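Local coordinates for mandelate racemase / muconate lactonizing enzyme, C-terminal domain protein (Pseudovibrio sp. JE062, PDB 4JHM) that is of unknown function but belongs to the enolase superfamily, pairing an enolase-like N-terminal domain with a C-terminal domain of TIM-barrel type, at residues A[25-28]-A[29-32]; A[170-173]-A[174-178]; A[180-183]-A[184-188]. One frame throughout, in Å; residues are numbered along the deposited sequence.

Contact 1 of 3, residues A[25-28]-A[29-32]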
loop_
_atom_site.group_PDB
_atom_site.type_symbol
_atom_site.label_atom_id
_atom_site.label_comp_id
_atom_site.label_asym_id
_atom_site.label_seq_id
_atom_site.Cartn_x
_atom_site.Cartn_y
_atom_site.Cartn_z
ATOM N N PRO A 25 22.964 -18.201 -32.452
ATOM C CA PRO A 25 22.898 -16.958 -31.700
ATOM C C PRO A 25 21.482 -16.381 -31.694
ATOM O O PRO A 25 20.835 -16.330 -32.742
ATOM C CB PRO A 25 23.853 -16.041 -32.469
ATOM C CG PRO A 25 23.868 -16.572 -33.870
ATOM C CD PRO A 25 23.281 -17.958 -33.869
ATOM N N TRP A 26 21.009 -15.953 -30.525
ATOM C CA TRP A 26 19.655 -15.407 -30.401
ATOM C C TRP A 26 19.635 -13.883 -30.268
ATOM O O TRP A 26 18.625 -13.305 -29.872
ATOM C CB TRP A 26 18.885 -16.056 -29.234
ATOM C CG TRP A 26 19.724 -16.802 -28.220
ATOM C CD1 TRP A 26 20.107 -18.113 -28.280
ATOM C CD2 TRP A 26 20.250 -16.289 -26.985
ATOM N NE1 TRP A 26 20.848 -18.444 -27.170
ATOM C CE2 TRP A 26 20.951 -17.343 -26.361
ATOM C CE3 TRP A 26 20.201 -15.042 -26.350
ATOM C CZ2 TRP A 26 21.598 -17.187 -25.133
ATOM C CZ3 TRP A 26 20.846 -14.889 -25.129
ATOM C CH2 TRP A 26 21.532 -15.956 -24.535
ATOM N N ALA A 27 20.746 -13.239 -30.605
ATOM C CA ALA A 27 20.811 -11.781 -30.633
ATOM C C ALA A 27 21.301 -11.336 -32.002
ATOM O O ALA A 27 22.046 -12.059 -32.660
ATOM C CB ALA A 27 21.740 -11.273 -29.545
ATOM N N ASP A 28 20.885 -10.150 -32.434
ATOM C CA ASP A 28 21.223 -9.675 -33.773
ATOM C C ASP A 28 22.643 -9.132 -33.844
ATOM O O ASP A 28 22.959 -8.112 -33.233
ATOM C CB ASP A 28 20.241 -8.599 -34.226
ATOM C CG ASP A 28 20.285 -8.366 -35.720
ATOM O OD1 ASP A 28 20.712 -9.279 -36.459
ATOM O OD2 ASP A 28 19.881 -7.272 -36.161
ATOM N N ASN A 29 23.490 -9.832 -34.596
ATOM C CA ASN A 29 24.879 -9.427 -34.821
ATOM C C ASN A 29 25.772 -9.535 -33.582
ATOM O O ASN A 29 26.871 -8.973 -33.550
ATOM C CB ASN A 29 24.936 -8.016 -35.415
ATOM C CG ASN A 29 24.382 -7.960 -36.825
ATOM O OD1 ASN A 29 23.228 -7.587 -37.037
ATOM N ND2 ASN A 29 25.200 -8.351 -37.799
ATOM N N GLN A 30 25.302 -10.258 -32.566
ATOM C CA GLN A 30 26.174 -10.692 -31.479
ATOM C C GLN A 30 26.848 -11.963 -31.954
ATOM O O GLN A 30 26.214 -12.795 -32.598
ATOM C CB GLN A 30 25.397 -10.950 -30.185
ATOM C CG GLN A 30 25.320 -9.754 -29.246
ATOM C CD GLN A 30 24.142 -8.841 -29.534
ATOM O OE1 GLN A 30 23.620 -8.181 -28.634
ATOM N NE2 GLN A 30 23.713 -8.799 -30.789
ATOM N N GLU A 31 28.130 -12.108 -31.640
ATOM C CA GLU A 31 28.942 -13.199 -32.185
ATOM C C GLU A 31 28.268 -14.563 -32.026
ATOM O O GLU A 31 27.494 -14.770 -31.092
ATOM C CB GLU A 31 30.324 -13.213 -31.526
ATOM C CG GLU A 31 31.054 -11.885 -31.610
ATOM C CD GLU A 31 31.009 -11.290 -33.000
ATOM O OE1 GLU A 31 31.390 -11.994 -33.958
ATOM O OE2 GLU A 31 30.589 -10.122 -33.136
ATOM N N PRO A 32 28.560 -15.500 -32.945
ATOM C CA PRO A 32 27.928 -16.827 -32.930
ATOM C C PRO A 32 28.306 -17.639 -31.699
ATOM O O PRO A 32 29.491 -17.788 -31.404
ATOM C CB PRO A 32 28.475 -17.495 -34.197
ATOM C CG PRO A 32 29.753 -16.780 -34.484
ATOM C CD PRO A 32 29.535 -15.364 -34.041
#

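Contact 2 of 3, residues A[170-173]-A[174-178]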
loop_
_atom_site.group_PDB
_atom_site.type_symbol
_atom_site.label_atom_id
_atom_site.label_comp_id
_atom_site.label_asym_id
_atom_site.label_seq_id
_atom_site.Cartn_x
_atom_site.Cartn_y
_atom_site.Cartn_z
ATOM N N CYS A 170 15.573 -9.460 -31.888
ATOM C CA CYS A 170 15.629 -8.731 -30.627
ATOM C C CYS A 170 15.893 -7.250 -30.885
ATOM O O CYS A 170 16.515 -6.561 -30.078
ATOM C CB CYS A 170 16.688 -9.332 -29.707
ATOM S SG CYS A 170 16.368 -11.068 -29.336
ATOM N N VAL A 171 15.405 -6.787 -32.033
ATOM C CA VAL A 171 15.427 -5.384 -32.411
ATOM C C VAL A 171 14.008 -5.023 -32.865
ATOM O O VAL A 171 13.617 -5.285 -34.003
ATOM C CB VAL A 171 16.447 -5.130 -33.542
ATOM C CG1 VAL A 171 16.320 -3.714 -34.084
ATOM C CG2 VAL A 171 17.862 -5.396 -33.049
ATOM N N TYR A 172 13.235 -4.446 -31.954
ATOM C CA TYR A 172 11.838 -4.104 -32.207
ATOM C C TYR A 172 11.506 -3.907 -33.691
ATOM O O TYR A 172 10.579 -4.522 -34.206
ATOM C CB TYR A 172 11.460 -2.847 -31.416
ATOM C CG TYR A 172 10.014 -2.452 -31.569
ATOM C CD1 TYR A 172 8.997 -3.312 -31.184
ATOM C CD2 TYR A 172 9.663 -1.220 -32.093
ATOM C CE1 TYR A 172 7.670 -2.957 -31.324
ATOM C CE2 TYR A 172 8.337 -0.858 -32.242
ATOM C CZ TYR A 172 7.347 -1.731 -31.857
ATOM O OH TYR A 172 6.028 -1.377 -32.005
ATOM N N ASP A 173 12.259 -3.055 -34.377
ATOM C CA ASP A 173 11.951 -2.715 -35.771
ATOM C C ASP A 173 11.948 -3.924 -36.703
ATOM O O ASP A 173 10.981 -4.141 -37.435
ATOM C CB ASP A 173 12.930 -1.664 -36.283
ATOM C CG ASP A 173 12.872 -0.387 -35.478
ATOM O OD1 ASP A 173 11.802 0.263 -35.473
ATOM O OD2 ASP A 173 13.891 -0.043 -34.840
ATOM N N LYS A 174 13.023 -4.706 -36.673
ATOM C CA LYS A 174 13.109 -5.920 -37.487
ATOM C C LYS A 174 12.128 -6.989 -36.997
ATOM O O LYS A 174 11.496 -7.683 -37.795
ATOM C CB LYS A 174 14.540 -6.460 -37.486
ATOM C CG LYS A 174 15.543 -5.514 -38.133
ATOM C CD LYS A 174 16.982 -5.938 -37.883
ATOM C CE LYS A 174 17.368 -7.135 -38.737
ATOM N NZ LYS A 174 18.777 -7.556 -38.494
ATOM N N ASP A 175 11.988 -7.106 -35.682
ATOM C CA ASP A 175 11.046 -8.054 -35.098
ATOM C C ASP A 175 9.604 -7.757 -35.501
ATOM O O ASP A 175 8.779 -8.663 -35.582
ATOM C CB ASP A 175 11.162 -8.042 -33.580
ATOM C CG ASP A 175 12.477 -8.612 -33.092
ATOM O OD1 ASP A 175 13.235 -9.163 -33.914
ATOM O OD2 ASP A 175 12.751 -8.511 -31.882
ATOM N N VAL A 176 9.297 -6.488 -35.750
ATOM C CA VAL A 176 7.944 -6.107 -36.143
ATOM C C VAL A 176 7.654 -6.535 -37.580
ATOM O O VAL A 176 6.535 -6.935 -37.900
ATOM C CB VAL A 176 7.714 -4.588 -35.995
ATOM C CG1 VAL A 176 6.511 -4.143 -36.816
ATOM C CG2 VAL A 176 7.521 -4.218 -34.531
ATOM N N ALA A 177 8.661 -6.445 -38.445
ATOM C CA ALA A 177 8.509 -6.879 -39.831
ATOM C C ALA A 177 8.331 -8.391 -39.871
ATOM O O ALA A 177 7.606 -8.924 -40.709
ATOM C CB ALA A 177 9.716 -6.462 -40.657
ATOM N N LEU A 178 9.002 -9.078 -38.953
ATOM C CA LEU A 178 8.877 -10.521 -38.831
ATOM C C LEU A 178 7.501 -10.869 -38.291
ATOM O O LEU A 178 6.684 -11.489 -38.965
ATOM C CB LEU A 178 9.949 -11.053 -37.883
ATOM C CG LEU A 178 9.746 -12.486 -37.392
ATOM C CD1 LEU A 178 10.057 -13.478 -38.502
ATOM C CD2 LEU A 178 10.620 -12.755 -36.179
#

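Contact 3 of 3, residues A[180-183]-A[184-188]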
loop_
_atom_site.group_PDB
_atom_site.type_symbol
_atom_site.label_atom_id
_atom_site.label_comp_id
_atom_site.label_asym_id
_atom_site.label_seq_id
_atom_site.Cartn_x
_atom_site.Cartn_y
_atom_site.Cartn_z
ATOM N N GLU A 180 4.683 -9.449 -37.923
ATOM C CA GLU A 180 3.476 -9.107 -38.679
ATOM C C GLU A 180 3.312 -9.964 -39.939
ATOM O O GLU A 180 2.196 -10.365 -40.290
ATOM C CB GLU A 180 3.482 -7.618 -39.039
ATOM C CG GLU A 180 3.346 -6.705 -37.830
ATOM C CD GLU A 180 3.140 -5.246 -38.197
ATOM O OE1 GLU A 180 3.830 -4.756 -39.112
ATOM O OE2 GLU A 180 2.295 -4.585 -37.558
ATOM N N ALA A 181 4.425 -10.243 -40.610
ATOM C CA ALA A 181 4.418 -11.078 -41.808
ATOM C C ALA A 181 4.002 -12.512 -41.484
ATOM O O ALA A 181 3.367 -13.179 -42.302
ATOM C CB ALA A 181 5.789 -11.065 -42.464
ATOM N N VAL A 182 4.368 -12.980 -40.294
ATOM C CA VAL A 182 3.999 -14.320 -39.849
ATOM C C VAL A 182 2.514 -14.407 -39.526
ATOM O O VAL A 182 1.862 -15.397 -39.846
ATOM C CB VAL A 182 4.801 -14.745 -38.603
ATOM C CG1 VAL A 182 4.097 -15.881 -37.876
ATOM C CG2 VAL A 182 6.216 -15.155 -38.988
ATOM N N GLU A 183 1.982 -13.374 -38.882
ATOM C CA GLU A 183 0.569 -13.359 -38.502
ATOM C C GLU A 183 -0.311 -13.335 -39.740
ATOM O O GLU A 183 -1.366 -13.966 -39.768
ATOM C CB GLU A 183 0.245 -12.152 -37.614
ATOM C CG GLU A 183 -1.231 -12.015 -37.260
ATOM C CD GLU A 183 -1.736 -13.133 -36.361
ATOM O OE1 GLU A 183 -0.917 -13.970 -35.928
ATOM O OE2 GLU A 183 -2.954 -13.170 -36.075
ATOM N N ALA A 184 0.132 -12.600 -40.756
ATOM C CA ALA A 184 -0.579 -12.527 -42.028
ATOM C C ALA A 184 -0.687 -13.906 -42.692
ATOM O O ALA A 184 -1.738 -14.268 -43.229
ATOM C CB ALA A 184 0.118 -11.545 -42.956
ATOM N N LYS A 185 0.401 -14.672 -42.650
ATOM C CA LYS A 185 0.434 -15.989 -43.278
ATOM C C LYS A 185 -0.257 -17.072 -42.458
ATOM O O LYS A 185 -1.012 -17.869 -43.006
ATOM C CB LYS A 185 1.877 -16.425 -43.548
ATOM C CG LYS A 185 2.472 -15.874 -44.830
ATOM C CD LYS A 185 3.427 -16.875 -45.461
ATOM C CE LYS A 185 2.674 -18.079 -46.011
ATOM N NZ LYS A 185 3.530 -18.948 -46.861
ATOM N N TYR A 186 0.011 -17.112 -41.154
ATOM C CA TYR A 186 -0.450 -18.224 -40.315
ATOM C C TYR A 186 -1.410 -17.807 -39.200
ATOM O O TYR A 186 -1.497 -18.477 -38.175
ATOM C CB TYR A 186 0.748 -18.943 -39.688
ATOM C CG TYR A 186 1.884 -19.228 -40.642
ATOM C CD1 TYR A 186 1.813 -20.273 -41.550
ATOM C CD2 TYR A 186 3.038 -18.457 -40.621
ATOM C CE1 TYR A 186 2.856 -20.538 -42.420
ATOM C CE2 TYR A 186 4.086 -18.713 -41.483
ATOM C CZ TYR A 186 3.991 -19.753 -42.380
ATOM O OH TYR A 186 5.040 -20.003 -43.234
ATOM N N GLY A 187 -2.137 -16.714 -39.405
ATOM C CA GLY A 187 -3.059 -16.192 -38.393
ATOM C C GLY A 187 -4.222 -17.118 -38.070
ATOM O O GLY A 187 -4.639 -17.213 -36.916
ATOM N N THR A 188 -4.751 -17.797 -39.085
ATOM C CA THR A 188 -5.876 -18.714 -38.890
ATOM C C THR A 188 -5.449 -20.170 -39.079
ATOM O O THR A 188 -6.165 -20.966 -39.682
ATOM C CB THR A 188 -7.039 -18.396 -39.853
ATOM O OG1 THR A 188 -6.607 -18.572 -41.207
ATOM C CG2 THR A 188 -7.520 -16.965 -39.659
#

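Contact 1 of 3, residues A[25-28]-A[29-32]
Ala27 and Gln30 face each other across a type II beta turn, their CA atoms 5.5 Å apart, with Asp28 and Asn29 at its corners, Asn29 in the left-handed region of backbone angles (phi/psi 69/15°). Beyond the turn the two arms stay close, and the Pro25 and Pro32 CA atoms are 5.2 Å apart. The methyl of Ala27 is met from one side by the glutamine: the Gln30 chain bends at chi2 (88°) and brings its CD to 3.4 Å from Ala27 CB, while its NE2 lies 2.6 Å from Asp28 O. The turn belongs to the loop joining the first two strands of the N-terminal domain, which in enolase-superfamily proteins commonly reaches over the mouth of the barrel; consistent with this, Ala27 rests on Phe200 of the C-terminal domain. At the apex, the Asp28 carboxylate and Asn29 amide run side by side in the same direction with their planes turned well away from parallel. Asp28 OD2 forms a salt bridge with Lys174 NZ on a helix of the C-terminal domain. Further from the turn, the Pro25 ring sets its CG 4.2 Å from Pro32 CA, and Gln30 and Glu31 pack on Arg95 of a neighbouring subunit.

Contact 2 of 3, residues A[170-173]-A[174-178]
Tyr172 and Val176, one helical turn apart, illustrate how a beta-branched residue can pack on an aromatic at the start of a helix. The two side chains cross obliquely. Val176 CG2 stands over one face of the tyrosine ring, 3.7 Å from its centroid and 22° off the normal, which makes a CH-pi contact. It is displaced toward the rim, and Tyr172 CE1 is its closest ring atom at 3.4 Å. With CG anti to the backbone N (chi1 -177°), the Tyr172 ring comes alongside the next turn, and Val176 offers the methyl beside its own N rather than CG1. A backbone bond joins the pair as well, Val176 N donating to Tyr172 O over 2.8 Å. The bond one residue earlier, from Asp175 N to Val171 O, is nearly straight (3.0 Å, 175°).

Asp175 turns the other way, back toward the residues leading into the helix. Its carboxylate lies against the backbone of Cys170, where OD1 takes a weak bond from Cys170 N at 3.1 Å and a second weak one from Tyr169 N. OD2 is held by the hydroxyl of Tyr201, so the carboxylate ties the loop ahead of the helix to another loop. Lys174 passes alongside Val171, its CD 4.4 Å from Val171 CB, and bends at chi3, from where NZ leads on to the salt bridge with Asp28.

This is the first part of the helix in a beta-alpha-beta unit of the barrel, lying between strands 163-167 and 192-196. On one flank Tyr172 packs on Gln205, Lys208 and Met209, and Val176 also meets Met209, so the pair faces the next barrel helix, 203-215.

Contact 3 of 3, residues A[180-183]-A[184-188]
Val182 and Tyr186 meet one turn apart near the end of helix 172-186, an outer helix of the TIM-barrel domain that links strands 163-167 and 192-196. Backbone hydrogen bonds set the spacing. Tyr186 N donates to Val182 O over 2.8 Å, and Ala184 N donates to Glu180 O over 3.1 Å; the bond from Lys185 N to Ala181 O is weak at 3.3 Å.

Among the apolar contacts, Val182 CG1 comes to the edge of the Tyr186 ring, in its plane, 3.9 Å from CD2. The side chains cross, with tyrosine CG beside its own backbone N (chi1 -45°), and both pack against Phe193 on strand 192-196 and Ile153 on helix 149-159. Lys185 CB lies over one face of the same Tyr186 ring, 3.7 Å above the plane and displaced toward the rim.

Polar and charged ends find partners beyond the helix. Tyr186 OH bonds to Asp154 OD1, which holds the far end of the ring at helix 149-159, and Lys185 makes a cation-pi contact with Phe150 of that helix. Glu183 OE1 accepts from Trp218 NE1 on the other flank. The glutamate chain bends at chi2 (67°), and this bend brings its carboxylate beside the glycine that follows the tyrosine, with Glu183 OE2 3.8 Å from Gly187 CA.

The three contacts come in series along the chain. Contact 1 lies in the loop between strands 8-16 and 34-44 of the N-terminal domain, whereas contacts 2 and 3 lie at the beginning and the end of helix 172-186, with a little of the adjoining loops, in one beta-alpha-beta unit of the barrel, their centres about 15 Å apart. Contacts 1 and 2 have centres about 14 Å apart and touch directly, through the 2.6 Å salt bridge of Asp28 OD2 with Lys174 NZ and the packing of Trp26 O 3.2 Å from Cys170 SG. Contact 3 stays about 15 Å from contact 1 at the nearest atoms. The helix thus meets the N-terminal domain's loop at its beginning, while its far end packs among barrel elements.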